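Local structure of molinate hydrolase (Gulosibacter molinativorax, 4UB9) at residues I36-G41 with G445-L450; T55-E60 with T65-T70; G110-L115 with R193-R198; P180-F185 with M207-M212. The protein hydrolyses the thiocarbamate herbicide molinate and binds zinc, as a member of the amidohydrolase family. One frame throughout, in Å; residues are numbered along the deposited sequence.

Contact 1: residues I36-G41 with G445-L450; sequences IAIVGG and GDVVVL
Ile38 lays its branched side chain across two valines of strand 447-450, Val447 and Val449, which lie two residues apart and so point the same way, toward strand 36-39. The CG2 methyl of Ile38 meets CG2 of Val449 at 3.8 Å, and these two side chains run past one another in opposite directions. On its other branch, CG1 of Ile38 comes to 4.4 Å from CG1 of Val447, a looser van der Waals contact. With chi1 at -35°, CG2 lies opposite the backbone N and is carried to Val449, while CG1 is turned toward Val447, so that one isoleucine serves both neighbours. No hydrogen bond joins the segments: the two strands meet through side chains alone, each strand belonging to a different sheet. Beta-branched aliphatic residues suit this place because they are bulky close to an extended backbone and carry no polar group that would need a partner once buried. Ile59 of strand 55-60 and Ile89 of strand 88-95 add to the same apolar layer. Just beyond, Gly40 and Gly41 both face Thr55 in a G1 beta bulge; Gly40 has positive phi, readily adopted without a side chain, and the chain turns a corner there into the sheet containing strand 447-450. Such face-to-face packing of strands from both ends of the chain is characteristic of the small beta domain beside the barrel in many amidohydrolases.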
loop_
_atom_site.group_PDB
_atom_site.type_symbol
_atom_site.label_atom_id
_atom_site.label_comp_id
_atom_site.label_asym_id
_atom_site.label_seq_id
_atom_site.Cartn_x
_atom_site.Cartn_y
_atom_site.Cartn_z
ATOM N N ILE A 36 -5.520 -7.693 -58.379
ATOM C CA ILE A 36 -6.294 -8.864 -57.967
ATOM C C ILE A 36 -7.773 -8.650 -58.293
ATOM O O ILE A 36 -8.250 -7.511 -58.423
ATOM C CB ILE A 36 -6.112 -9.173 -56.454
ATOM C CG1 ILE A 36 -6.563 -10.600 -56.092
ATOM C CG2 ILE A 36 -6.890 -8.183 -55.588
ATOM C CD1 ILE A 36 -6.009 -11.135 -54.780
ATOM N N ALA A 37 -8.503 -9.754 -58.408
ATOM C CA ALA A 37 -9.950 -9.694 -58.596
ATOM C C ALA A 37 -10.621 -10.638 -57.664
ATOM O O ALA A 37 -10.208 -11.781 -57.484
ATOM C CB ALA A 37 -10.322 -10.041 -60.017
ATOM N N ILE A 38 -11.701 -10.156 -57.094
ATOM C CA ILE A 38 -12.497 -10.917 -56.105
ATOM C C ILE A 38 -13.790 -11.188 -56.847
ATOM O O ILE A 38 -14.527 -10.252 -57.155
ATOM C CB ILE A 38 -12.810 -10.113 -54.806
ATOM C CG1 ILE A 38 -11.657 -9.161 -54.396
ATOM C CG2 ILE A 38 -13.200 -11.040 -53.677
ATOM C CD1 ILE A 38 -10.346 -9.831 -54.093
ATOM N N VAL A 39 -14.056 -12.441 -57.159
ATOM C CA VAL A 39 -15.142 -12.733 -58.116
ATOM C C VAL A 39 -16.352 -13.483 -57.540
ATOM O O VAL A 39 -16.236 -14.505 -56.849
ATOM C CB VAL A 39 -14.649 -13.438 -59.417
ATOM C CG1 VAL A 39 -13.360 -12.816 -59.908
ATOM C CG2 VAL A 39 -14.478 -14.941 -59.220
ATOM N N GLY A 40 -17.520 -12.937 -57.853
ATOM C CA GLY A 40 -18.765 -13.692 -57.813
ATOM C C GLY A 40 -19.317 -13.886 -56.430
ATOM O O GLY A 40 -19.957 -14.900 -56.131
ATOM N N GLY A 41 -19.122 -12.879 -55.588
ATOM C CA GLY A 41 -19.672 -12.922 -54.222
ATOM C C GLY A 41 -20.730 -11.867 -53.977
ATOM O O GLY A 41 -20.930 -10.972 -54.790
ATOM N N GLY A 445 -7.575 -0.715 -52.224
ATOM C CA GLY A 445 -8.010 -2.113 -52.422
ATOM C C GLY A 445 -7.942 -3.034 -51.224
ATOM O O GLY A 445 -7.269 -4.081 -51.227
ATOM N N ASP A 446 -8.654 -2.631 -50.196
ATOM C CA ASP A 446 -8.697 -3.364 -48.952
ATOM C C ASP A 446 -9.992 -4.106 -48.889
ATOM O O ASP A 446 -11.077 -3.503 -48.860
ATOM C CB ASP A 446 -8.597 -2.409 -47.748
ATOM C CG ASP A 446 -7.247 -1.655 -47.665
ATOM O OD1 ASP A 446 -6.304 -1.983 -48.418
ATOM O OD2 ASP A 446 -7.148 -0.709 -46.835
ATOM N N VAL A 447 -9.921 -5.420 -48.774
ATOM C CA VAL A 447 -11.139 -6.238 -48.842
ATOM C C VAL A 447 -10.985 -7.444 -47.979
ATOM O O VAL A 447 -9.893 -7.999 -47.854
ATOM C CB VAL A 447 -11.360 -6.750 -50.275
ATOM C CG1 VAL A 447 -12.545 -7.664 -50.364
ATOM C CG2 VAL A 447 -11.534 -5.585 -51.230
ATOM N N VAL A 448 -12.078 -7.830 -47.342
ATOM C CA VAL A 448 -12.136 -9.116 -46.707
ATOM C C VAL A 448 -13.282 -9.952 -47.270
ATOM O O VAL A 448 -14.291 -9.407 -47.738
ATOM C CB VAL A 448 -12.263 -9.040 -45.190
ATOM C CG1 VAL A 448 -11.135 -8.206 -44.656
ATOM C CG2 VAL A 448 -13.598 -8.499 -44.745
ATOM N N VAL A 449 -13.127 -11.271 -47.179
ATOM C CA VAL A 449 -14.111 -12.206 -47.682
ATOM C C VAL A 449 -14.504 -13.136 -46.568
ATOM O O VAL A 449 -13.637 -13.771 -45.962
ATOM C CB VAL A 449 -13.543 -13.027 -48.857
ATOM C CG1 VAL A 449 -14.579 -14.016 -49.367
ATOM C CG2 VAL A 449 -13.092 -12.112 -49.993
ATOM N N LEU A 450 -15.806 -13.220 -46.307
ATOM C CA LEU A 450 -16.366 -14.111 -45.301
ATOM C C LEU A 450 -17.129 -15.275 -45.920
ATOM O O LEU A 450 -17.725 -15.149 -46.978
ATOM C CB LEU A 450 -17.343 -13.366 -44.421
ATOM C CG LEU A 450 -16.907 -12.035 -43.837
ATOM C CD1 LEU A 450 -18.060 -11.424 -43.069
ATOM C CD2 LEU A 450 -15.730 -12.236 -42.913
#

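Contact 2: residues T55-E60 with T65-T70; sequences TTVFIE and TKVGST
Phe58 O is gripped by three donors on Thr65 and Lys66 of strand 63-69. Thr65 N reaches it at 2.8 Å in the carbonyl plane, Lys66 N gives a longer bond of 3.2 Å from slightly out of that plane, and Thr65 OG1 adds a third at 3.3 Å from well above it, 67° out. Because Thr65 and Lys66 both face Phe58, this is a classic beta bulge. The ladder then continues regularly: Phe58 N donates to Lys66 O at 2.8 Å, and Thr56 and Gly68 exchange a pair of bonds, that from Thr56 N to Gly68 O being almost straight (172°). Further along, Thr56 OG1 and OG1 of the poorly ordered Thr70 are hydrogen-bonded at 3.2 Å. The Thr65 hydroxyl sits between its own backbone N and carbonyl carbon (chi1 56°), which brings OG1 to the edge of the Phe58 ring, in its plane, 3.0 Å from CD2. Its methyl meanwhile points elsewhere, CG2 lying 3.7 Å from CB of Glu60. A valine in place of Thr65 would probably cost Phe58 O its third donor and leave an apolar methyl at the ring edge. On this face CB of Phe58 also rests on CB of Lys66; on the other, Val57 and Val67 both pack on Ile439. The chemistry is that of a beta hairpin with one apolar face turned inward, in which backbone bonds set the register and threonines, well suited to extended chain, supplement them with their hydroxyls.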
loop_
_atom_site.group_PDB
_atom_site.type_symbol
_atom_site.label_atom_id
_atom_site.label_comp_id
_atom_site.label_asym_id
_atom_site.label_seq_id
_atom_site.Cartn_x
_atom_site.Cartn_y
_atom_site.Cartn_z
ATOM N N THR A 55 -21.240 -10.321 -57.527
ATOM C CA THR A 55 -20.473 -9.111 -57.751
ATOM C C THR A 55 -19.015 -9.452 -57.794
ATOM O O THR A 55 -18.566 -10.393 -57.181
ATOM C CB THR A 55 -20.751 -8.035 -56.687
ATOM O OG1 THR A 55 -22.172 -7.847 -56.540
ATOM C CG2 THR A 55 -20.128 -6.717 -57.087
ATOM N N THR A 56 -18.327 -8.676 -58.599
ATOM C CA THR A 56 -16.922 -8.766 -58.761
ATOM C C THR A 56 -16.289 -7.408 -58.466
ATOM O O THR A 56 -16.771 -6.359 -58.888
ATOM C CB THR A 56 -16.541 -9.274 -60.177
ATOM O OG1 THR A 56 -16.803 -10.690 -60.229
ATOM C CG2 THR A 56 -15.069 -9.013 -60.513
ATOM N N VAL A 57 -15.184 -7.475 -57.737
ATOM C CA VAL A 57 -14.394 -6.300 -57.401
ATOM C C VAL A 57 -13.005 -6.419 -57.993
ATOM O O VAL A 57 -12.326 -7.439 -57.826
ATOM C CB VAL A 57 -14.234 -6.141 -55.891
ATOM C CG1 VAL A 57 -13.371 -4.917 -55.581
ATOM C CG2 VAL A 57 -15.591 -6.044 -55.229
ATOM N N PHE A 58 -12.606 -5.394 -58.716
ATOM C CA PHE A 58 -11.360 -5.457 -59.440
ATOM C C PHE A 58 -10.423 -4.387 -58.940
ATOM O O PHE A 58 -10.743 -3.186 -58.949
ATOM C CB PHE A 58 -11.562 -5.308 -60.959
ATOM C CG PHE A 58 -10.325 -5.589 -61.764
ATOM C CD1 PHE A 58 -9.924 -6.883 -61.991
ATOM C CD2 PHE A 58 -9.590 -4.556 -62.340
ATOM C CE1 PHE A 58 -8.789 -7.162 -62.737
ATOM C CE2 PHE A 58 -8.456 -4.826 -63.103
ATOM C CZ PHE A 58 -8.051 -6.137 -63.291
ATOM N N ILE A 59 -9.240 -4.843 -58.565
ATOM C CA ILE A 59 -8.210 -3.970 -58.009
ATOM C C ILE A 59 -6.973 -4.046 -58.856
ATOM O O ILE A 59 -6.509 -5.121 -59.197
ATOM C CB ILE A 59 -7.842 -4.350 -56.554
ATOM C CG1 ILE A 59 -9.072 -4.232 -55.649
ATOM C CG2 ILE A 59 -6.711 -3.486 -56.030
ATOM C CD1 ILE A 59 -9.075 -5.242 -54.508
ATOM N N GLU A 60 -6.415 -2.881 -59.110
ATOM C CA GLU A 60 -5.263 -2.726 -59.956
ATOM C C GLU A 60 -4.262 -1.760 -59.302
ATOM O O GLU A 60 -4.582 -0.619 -59.015
ATOM C CB GLU A 60 -5.741 -2.162 -61.277
ATOM C CG GLU A 60 -4.840 -2.441 -62.446
ATOM C CD GLU A 60 -5.396 -1.848 -63.739
ATOM O OE1 GLU A 60 -4.629 -1.223 -64.508
ATOM O OE2 GLU A 60 -6.615 -1.991 -63.971
ATOM N N THR A 65 -10.490 -0.371 -59.185
ATOM C CA THR A 65 -10.809 0.192 -60.532
ATOM C C THR A 65 -12.197 -0.182 -61.046
ATOM O O THR A 65 -12.777 0.566 -61.810
ATOM C CB THR A 65 -9.770 -0.212 -61.600
ATOM O OG1 THR A 65 -9.671 -1.638 -61.649
ATOM C CG2 THR A 65 -8.416 0.384 -61.283
ATOM N N LYS A 66 -12.731 -1.304 -60.600
ATOM C CA LYS A 66 -14.029 -1.739 -61.053
ATOM C C LYS A 66 -14.827 -2.463 -60.001
ATOM O O LYS A 66 -14.315 -3.319 -59.300
ATOM C CB LYS A 66 -13.847 -2.684 -62.248
ATOM C CG LYS A 66 -14.034 -2.032 -63.602
ATOM C CD LYS A 66 -13.232 -2.716 -64.702
ATOM C CE LYS A 66 -13.748 -2.283 -66.072
ATOM N NZ LYS A 66 -12.628 -1.855 -66.950
ATOM N N VAL A 67 -16.114 -2.165 -59.969
ATOM C CA VAL A 67 -17.064 -2.885 -59.122
ATOM C C VAL A 67 -18.352 -3.071 -59.899
ATOM O O VAL A 67 -18.984 -2.111 -60.298
ATOM C CB VAL A 67 -17.435 -2.110 -57.851
ATOM C CG1 VAL A 67 -18.423 -2.903 -56.995
ATOM C CG2 VAL A 67 -16.187 -1.785 -57.072
ATOM N N GLY A 68 -18.740 -4.312 -60.120
ATOM C CA GLY A 68 -19.966 -4.544 -60.830
ATOM C C GLY A 68 -20.317 -5.990 -60.952
ATOM O O GLY A 68 -19.718 -6.864 -60.307
ATOM N N SER A 69 -21.344 -6.226 -61.742
ATOM C CA SER A 69 -21.811 -7.577 -61.972
ATOM C C SER A 69 -20.711 -8.441 -62.516
ATOM O O SER A 69 -19.865 -8.037 -63.319
ATOM C CB SER A 69 -22.993 -7.631 -62.911
ATOM O OG SER A 69 -24.185 -7.745 -62.157
ATOM N N THR A 70 -20.732 -9.653 -61.996
ATOM C CA THR A 70 -19.682 -10.629 -62.232
ATOM C C THR A 70 -19.417 -10.787 -63.748
ATOM O O THR A 70 -18.281 -10.748 -64.206
ATOM C CB THR A 70 -20.037 -11.952 -61.499
ATOM O OG1 THR A 70 -18.906 -12.807 -61.486
ATOM C CG2 THR A 70 -21.271 -12.663 -62.120
#

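Contact 3: residues G110-L115 with R193-R198; sequences GGIEYL and RTVMSR
Ile112, on the first turn of helix 111-118, directs its long branch into the loop before helix 198-209, where Val195 and Met196 receive it from two directions. Its side chain crosses that of Val195 at about a right angle, and the end methyl CD1 touches CG2 of Val195 at 4.0 Å. Against Met196 the crossing is slanted: CG1 of Ile112 lies 3.9 Å from SD, with CE beside it at 4.0 Å, while CD1 reaches back to CB. The methionine can follow the isoleucine because its chain is extended at chi2 and then bends at the sulfur (chi3 -63°), folding SD and CE along the CG1 branch. An unbranched thioether is flexible enough to fit this way, whereas the stiff Val195 offers a fixed methyl. Shortening Ile112 to an alanine is likely to take away one of the apolar neighbours of Met196 SD and CE and open a gap beside Val195. Phe181 closes the same cluster from earlier in the same long loop, packing on both Ile112 and Met196. Nearby, Glu113 hydrogen-bonds Ser197 of the second subunit, and Ser197 here is bonded in turn by Glu113 of that subunit; Ser197 also caps Phe200 N. What results is an apolar helix-to-loop contact just before the N-cap Ser197 of helix 198-209, lying beside the reciprocal Glu113-Ser197 bonds of the subunit interface.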
loop_
_atom_site.group_PDB
_atom_site.type_symbol
_atom_site.label_atom_id
_atom_site.label_comp_id
_atom_site.label_asym_id
_atom_site.label_seq_id
_atom_site.Cartn_x
_atom_site.Cartn_y
_atom_site.Cartn_z
ATOM N N GLY A 110 1.285 -5.449 -14.952
ATOM C CA GLY A 110 2.022 -5.863 -16.149
ATOM C C GLY A 110 2.888 -4.818 -16.806
ATOM O O GLY A 110 3.747 -5.151 -17.644
ATOM N N GLY A 111 2.622 -3.553 -16.506
ATOM C CA GLY A 111 3.332 -2.439 -17.173
ATOM C C GLY A 111 4.845 -2.552 -17.091
ATOM O O GLY A 111 5.558 -2.363 -18.076
ATOM N N ILE A 112 5.341 -2.882 -15.903
ATOM C CA ILE A 112 6.768 -2.899 -15.693
ATOM C C ILE A 112 7.384 -4.001 -16.532
ATOM O O ILE A 112 8.310 -3.750 -17.303
ATOM C CB ILE A 112 7.154 -3.108 -14.252
ATOM C CG1 ILE A 112 6.675 -1.946 -13.381
ATOM C CG2 ILE A 112 8.681 -3.182 -14.127
ATOM C CD1 ILE A 112 6.748 -2.243 -11.908
ATOM N N GLU A 113 6.875 -5.212 -16.345
ATOM C CA GLU A 113 7.458 -6.400 -16.974
ATOM C C GLU A 113 7.395 -6.305 -18.478
ATOM O O GLU A 113 8.377 -6.561 -19.175
ATOM C CB GLU A 113 6.823 -7.710 -16.486
ATOM C CG GLU A 113 5.326 -7.843 -16.737
ATOM C CD GLU A 113 4.656 -8.855 -15.813
ATOM O OE1 GLU A 113 4.574 -10.061 -16.179
ATOM O OE2 GLU A 113 4.146 -8.438 -14.743
ATOM N N TYR A 114 6.284 -5.822 -18.985
ATOM C CA TYR A 114 6.133 -5.653 -20.437
ATOM C C TYR A 114 7.094 -4.600 -21.020
ATOM O O TYR A 114 7.789 -4.840 -22.006
ATOM C CB TYR A 114 4.705 -5.252 -20.686
ATOM C CG TYR A 114 4.244 -4.898 -22.091
ATOM C CD1 TYR A 114 3.913 -5.901 -23.029
ATOM C CD2 TYR A 114 3.997 -3.594 -22.448
ATOM C CE1 TYR A 114 3.399 -5.583 -24.275
ATOM C CE2 TYR A 114 3.465 -3.267 -23.707
ATOM C CZ TYR A 114 3.196 -4.262 -24.609
ATOM O OH TYR A 114 2.677 -3.919 -25.825
ATOM N N LEU A 115 7.139 -3.425 -20.410
ATOM C CA LEU A 115 7.997 -2.375 -20.985
ATOM C C LEU A 115 9.484 -2.699 -20.840
ATOM O O LEU A 115 10.294 -2.294 -21.678
ATOM C CB LEU A 115 7.676 -1.012 -20.388
ATOM C CG LEU A 115 6.283 -0.489 -20.827
ATOM C CD1 LEU A 115 5.879 0.768 -20.061
ATOM C CD2 LEU A 115 6.261 -0.197 -22.300
ATOM N N ARG A 193 5.509 2.596 -9.266
ATOM C CA ARG A 193 6.697 3.381 -8.850
ATOM C C ARG A 193 7.277 2.945 -7.533
ATOM O O ARG A 193 8.440 3.144 -7.284
ATOM C CB ARG A 193 6.417 4.884 -8.811
ATOM C CG ARG A 193 6.828 5.566 -10.112
ATOM C CD ARG A 193 6.593 7.072 -10.135
ATOM N NE ARG A 193 6.753 7.611 -11.501
ATOM C CZ ARG A 193 7.885 8.077 -12.022
ATOM N NH1 ARG A 193 9.032 8.107 -11.317
ATOM N NH2 ARG A 193 7.886 8.516 -13.268
ATOM N N THR A 194 6.467 2.346 -6.669
ATOM C CA THR A 194 6.984 1.874 -5.397
ATOM C C THR A 194 7.992 0.711 -5.516
ATOM O O THR A 194 8.689 0.415 -4.580
ATOM C CB THR A 194 5.852 1.435 -4.440
ATOM O OG1 THR A 194 5.140 0.310 -4.974
ATOM C CG2 THR A 194 4.873 2.601 -4.181
ATOM N N VAL A 195 8.010 0.016 -6.646
ATOM C CA VAL A 195 8.844 -1.171 -6.772
ATOM C C VAL A 195 9.713 -1.212 -7.999
ATOM O O VAL A 195 10.264 -2.250 -8.333
ATOM C CB VAL A 195 8.003 -2.467 -6.753
ATOM C CG1 VAL A 195 7.200 -2.578 -5.479
ATOM C CG2 VAL A 195 7.039 -2.520 -7.922
ATOM N N MET A 196 9.815 -0.099 -8.699
ATOM C CA MET A 196 10.653 -0.013 -9.884
ATOM C C MET A 196 11.612 1.181 -9.722
ATOM O O MET A 196 11.406 2.020 -8.855
ATOM C CB MET A 196 9.814 0.185 -11.133
ATOM C CG MET A 196 9.152 1.547 -11.201
ATOM S SD MET A 196 7.850 1.692 -12.444
ATOM C CE MET A 196 8.818 1.422 -13.920
ATOM N N SER A 197 12.662 1.218 -10.535
ATOM C CA SER A 197 13.581 2.314 -10.470
ATOM C C SER A 197 12.877 3.593 -10.940
ATOM O O SER A 197 12.085 3.566 -11.888
ATOM C CB SER A 197 14.845 2.072 -11.313
ATOM O OG SER A 197 14.536 1.948 -12.686
ATOM N N ARG A 198 13.211 4.702 -10.297
ATOM C CA ARG A 198 12.746 6.000 -10.740
ATOM C C ARG A 198 13.281 6.305 -12.134
ATOM O O ARG A 198 12.562 6.833 -12.993
ATOM C CB ARG A 198 13.163 7.056 -9.739
ATOM C CG ARG A 198 12.724 8.473 -10.058
ATOM C CD ARG A 198 13.246 9.415 -8.970
ATOM N NE ARG A 198 14.681 9.296 -8.637
ATOM C CZ ARG A 198 15.730 9.498 -9.455
ATOM N NH1 ARG A 198 15.578 9.817 -10.745
ATOM N NH2 ARG A 198 16.960 9.351 -8.967
#

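Contact 4: residues P180-F185 with M207-M212; sequences PFTGDF and MFEVGM
Pro180 sets its CG and CD atoms against Phe208, the two side chains crossing at about a right angle. CD of Pro180 comes to 3.6 Å from CD2 of Phe208, and CG of the proline follows at 3.7 Å from the same atom, an approach oblique to the aromatic ring. Proline suits the spot, since its compact ring is rigid and apolar and it has no backbone N-H that would need a partner. The second meeting is looser: Thr182 OG1 lies 3.8 Å from Glu209 OE2, too far for a hydrogen bond, and that carboxylate oxygen instead accepts from Gly179 N, the residue just before Pro180. In Phe208, chi1 of -76° leaves CG beside the backbone N and lets the ring turn to the loop, where it also stacks with Trp145. Behind the proline, Phe185 brings one ring face under CA of Pro180, 3.5 Å above the plane and toward the rim, while its ring also meets Trp145 and His246. Further out, Asp205 of helix 198-209 bonds Phe181 N, tying the loop to the helix, and Asp184 bonds Gly178 N within the loop itself. The helix itself stops in a type I' turn closed by Met212 N to Glu209 O at 2.8 Å; Gly211 there takes positive phi easily. With Thr182 about 12 Å from the zinc ligand His282, side chain to side chain, this packing of a long loop on the helix that follows it is consistent with a beta-alpha loop of a TIM barrel, in the wider surroundings of the metal site.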
loop_
_atom_site.group_PDB
_atom_site.type_symbol
_atom_site.label_atom_id
_atom_site.label_comp_id
_atom_site.label_asym_id
_atom_site.label_seq_id
_atom_site.Cartn_x
_atom_site.Cartn_y
_atom_site.Cartn_z
ATOM N N PRO A 180 2.474 6.118 -18.130
ATOM C CA PRO A 180 2.056 4.867 -17.454
ATOM C C PRO A 180 2.562 4.701 -16.042
ATOM O O PRO A 180 2.044 3.855 -15.327
ATOM C CB PRO A 180 2.614 3.763 -18.350
ATOM C CG PRO A 180 3.725 4.430 -19.126
ATOM C CD PRO A 180 3.302 5.855 -19.314
ATOM N N PHE A 181 3.528 5.494 -15.600
ATOM C CA PHE A 181 3.988 5.367 -14.187
ATOM C C PHE A 181 3.621 6.608 -13.357
ATOM O O PHE A 181 4.238 6.963 -12.395
ATOM C CB PHE A 181 5.426 4.969 -14.141
ATOM C CG PHE A 181 5.656 3.690 -14.863
ATOM C CD1 PHE A 181 5.054 2.534 -14.402
ATOM C CD2 PHE A 181 6.351 3.652 -16.070
ATOM C CE1 PHE A 181 5.192 1.349 -15.108
ATOM C CE2 PHE A 181 6.475 2.480 -16.762
ATOM C CZ PHE A 181 5.902 1.327 -16.273
ATOM N N THR A 182 2.461 7.092 -13.694
ATOM C CA THR A 182 1.876 8.313 -13.202
ATOM C C THR A 182 0.566 7.921 -12.491
ATOM O O THR A 182 0.135 6.788 -12.543
ATOM C CB THR A 182 1.618 9.137 -14.471
ATOM O OG1 THR A 182 2.626 10.118 -14.610
ATOM C CG2 THR A 182 0.315 9.685 -14.527
ATOM N N GLY A 183 -0.064 8.868 -11.837
ATOM C CA GLY A 183 -1.360 8.644 -11.185
ATOM C C GLY A 183 -2.465 8.188 -12.107
ATOM O O GLY A 183 -3.435 7.517 -11.690
ATOM N N ASP A 184 -2.358 8.630 -13.335
ATOM C CA ASP A 184 -3.280 8.214 -14.380
ATOM C C ASP A 184 -3.372 6.683 -14.655
ATOM O O ASP A 184 -4.324 6.229 -15.271
ATOM C CB ASP A 184 -2.963 8.963 -15.651
ATOM C CG ASP A 184 -3.301 10.444 -15.547
ATOM O OD1 ASP A 184 -4.385 10.783 -15.113
ATOM O OD2 ASP A 184 -2.504 11.273 -15.939
ATOM N N PHE A 185 -2.403 5.905 -14.185
ATOM C CA PHE A 185 -2.452 4.460 -14.351
ATOM C C PHE A 185 -2.282 3.730 -13.037
ATOM O O PHE A 185 -2.126 2.556 -13.020
ATOM C CB PHE A 185 -1.373 4.004 -15.315
ATOM C CG PHE A 185 -1.606 4.446 -16.731
ATOM C CD1 PHE A 185 -1.375 5.754 -17.105
ATOM C CD2 PHE A 185 -2.038 3.535 -17.690
ATOM C CE1 PHE A 185 -1.537 6.144 -18.418
ATOM C CE2 PHE A 185 -2.228 3.917 -18.993
ATOM C CZ PHE A 185 -1.998 5.237 -19.366
ATOM N N MET A 207 8.804 8.940 -22.816
ATOM C CA MET A 207 8.525 8.507 -24.203
ATOM C C MET A 207 7.017 8.448 -24.547
ATOM O O MET A 207 6.639 8.548 -25.715
ATOM C CB MET A 207 9.257 7.217 -24.576
ATOM C CG MET A 207 8.657 5.924 -24.088
ATOM S SD MET A 207 9.354 4.500 -24.977
ATOM C CE MET A 207 8.185 3.305 -24.295
ATOM N N PHE A 208 6.148 8.320 -23.549
ATOM C CA PHE A 208 4.704 8.462 -23.800
ATOM C C PHE A 208 4.209 9.915 -23.795
ATOM O O PHE A 208 3.398 10.312 -24.632
ATOM C CB PHE A 208 3.882 7.629 -22.800
ATOM C CG PHE A 208 3.901 6.172 -23.110
ATOM C CD1 PHE A 208 3.027 5.635 -24.041
ATOM C CD2 PHE A 208 4.843 5.348 -22.532
ATOM C CE1 PHE A 208 3.059 4.283 -24.341
ATOM C CE2 PHE A 208 4.887 4.010 -22.829
ATOM C CZ PHE A 208 3.994 3.465 -23.727
ATOM N N GLU A 209 4.656 10.684 -22.806
ATOM C CA GLU A 209 4.134 12.052 -22.598
ATOM C C GLU A 209 4.630 13.037 -23.640
ATOM O O GLU A 209 3.896 13.919 -24.078
ATOM C CB GLU A 209 4.517 12.572 -21.229
ATOM C CG GLU A 209 3.810 11.899 -20.057
ATOM C CD GLU A 209 4.291 12.428 -18.713
ATOM O OE1 GLU A 209 5.100 13.363 -18.694
ATOM O OE2 GLU A 209 3.878 11.909 -17.659
ATOM N N VAL A 210 5.894 12.863 -24.020
ATOM C CA VAL A 210 6.626 13.799 -24.899
ATOM C C VAL A 210 6.286 15.251 -24.583
ATOM O O VAL A 210 5.898 16.019 -25.447
ATOM C CB VAL A 210 6.441 13.511 -26.401
ATOM C CG1 VAL A 210 7.131 12.207 -26.742
ATOM C CG2 VAL A 210 4.988 13.388 -26.765
ATOM N N GLY A 211 6.484 15.612 -23.320
ATOM C CA GLY A 211 6.276 16.979 -22.854
ATOM C C GLY A 211 4.822 17.397 -22.732
ATOM O O GLY A 211 4.546 18.541 -22.405
ATOM N N MET A 212 3.891 16.506 -23.014
ATOM C CA MET A 212 2.454 16.905 -23.065
ATOM C C MET A 212 1.643 16.269 -21.941
ATOM O O MET A 212 0.445 16.014 -22.069
ATOM C CB MET A 212 1.849 16.579 -24.424
ATOM C CG MET A 212 2.651 17.145 -25.604
ATOM S SD MET A 212 2.831 18.961 -25.580
ATOM C CE MET A 212 1.192 19.464 -26.054
#

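In the fold
From the N terminus, strand 36-39 opens the longest loop, which contact 1 closes only when the chain returns at 445-450; contacts 2, 3 and 4 all nest inside it. Contact 2 closes early as a local hairpin and touches contact 1, because strands 36-39 and 55-60 are neighbours in one sheet. The chain then enters the barrel region, where contacts 3 and 4 cross: 110-115 and 180-185 come first, then 193-198 and 207-212. Phe181 bridges these two, its O accepting from Arg193 NE. Contacts 1 and 2 join strands of the beta domain; contacts 3 and 4 join helices 111-118 and 198-209 to one loop on the opposite side of the chain's centre.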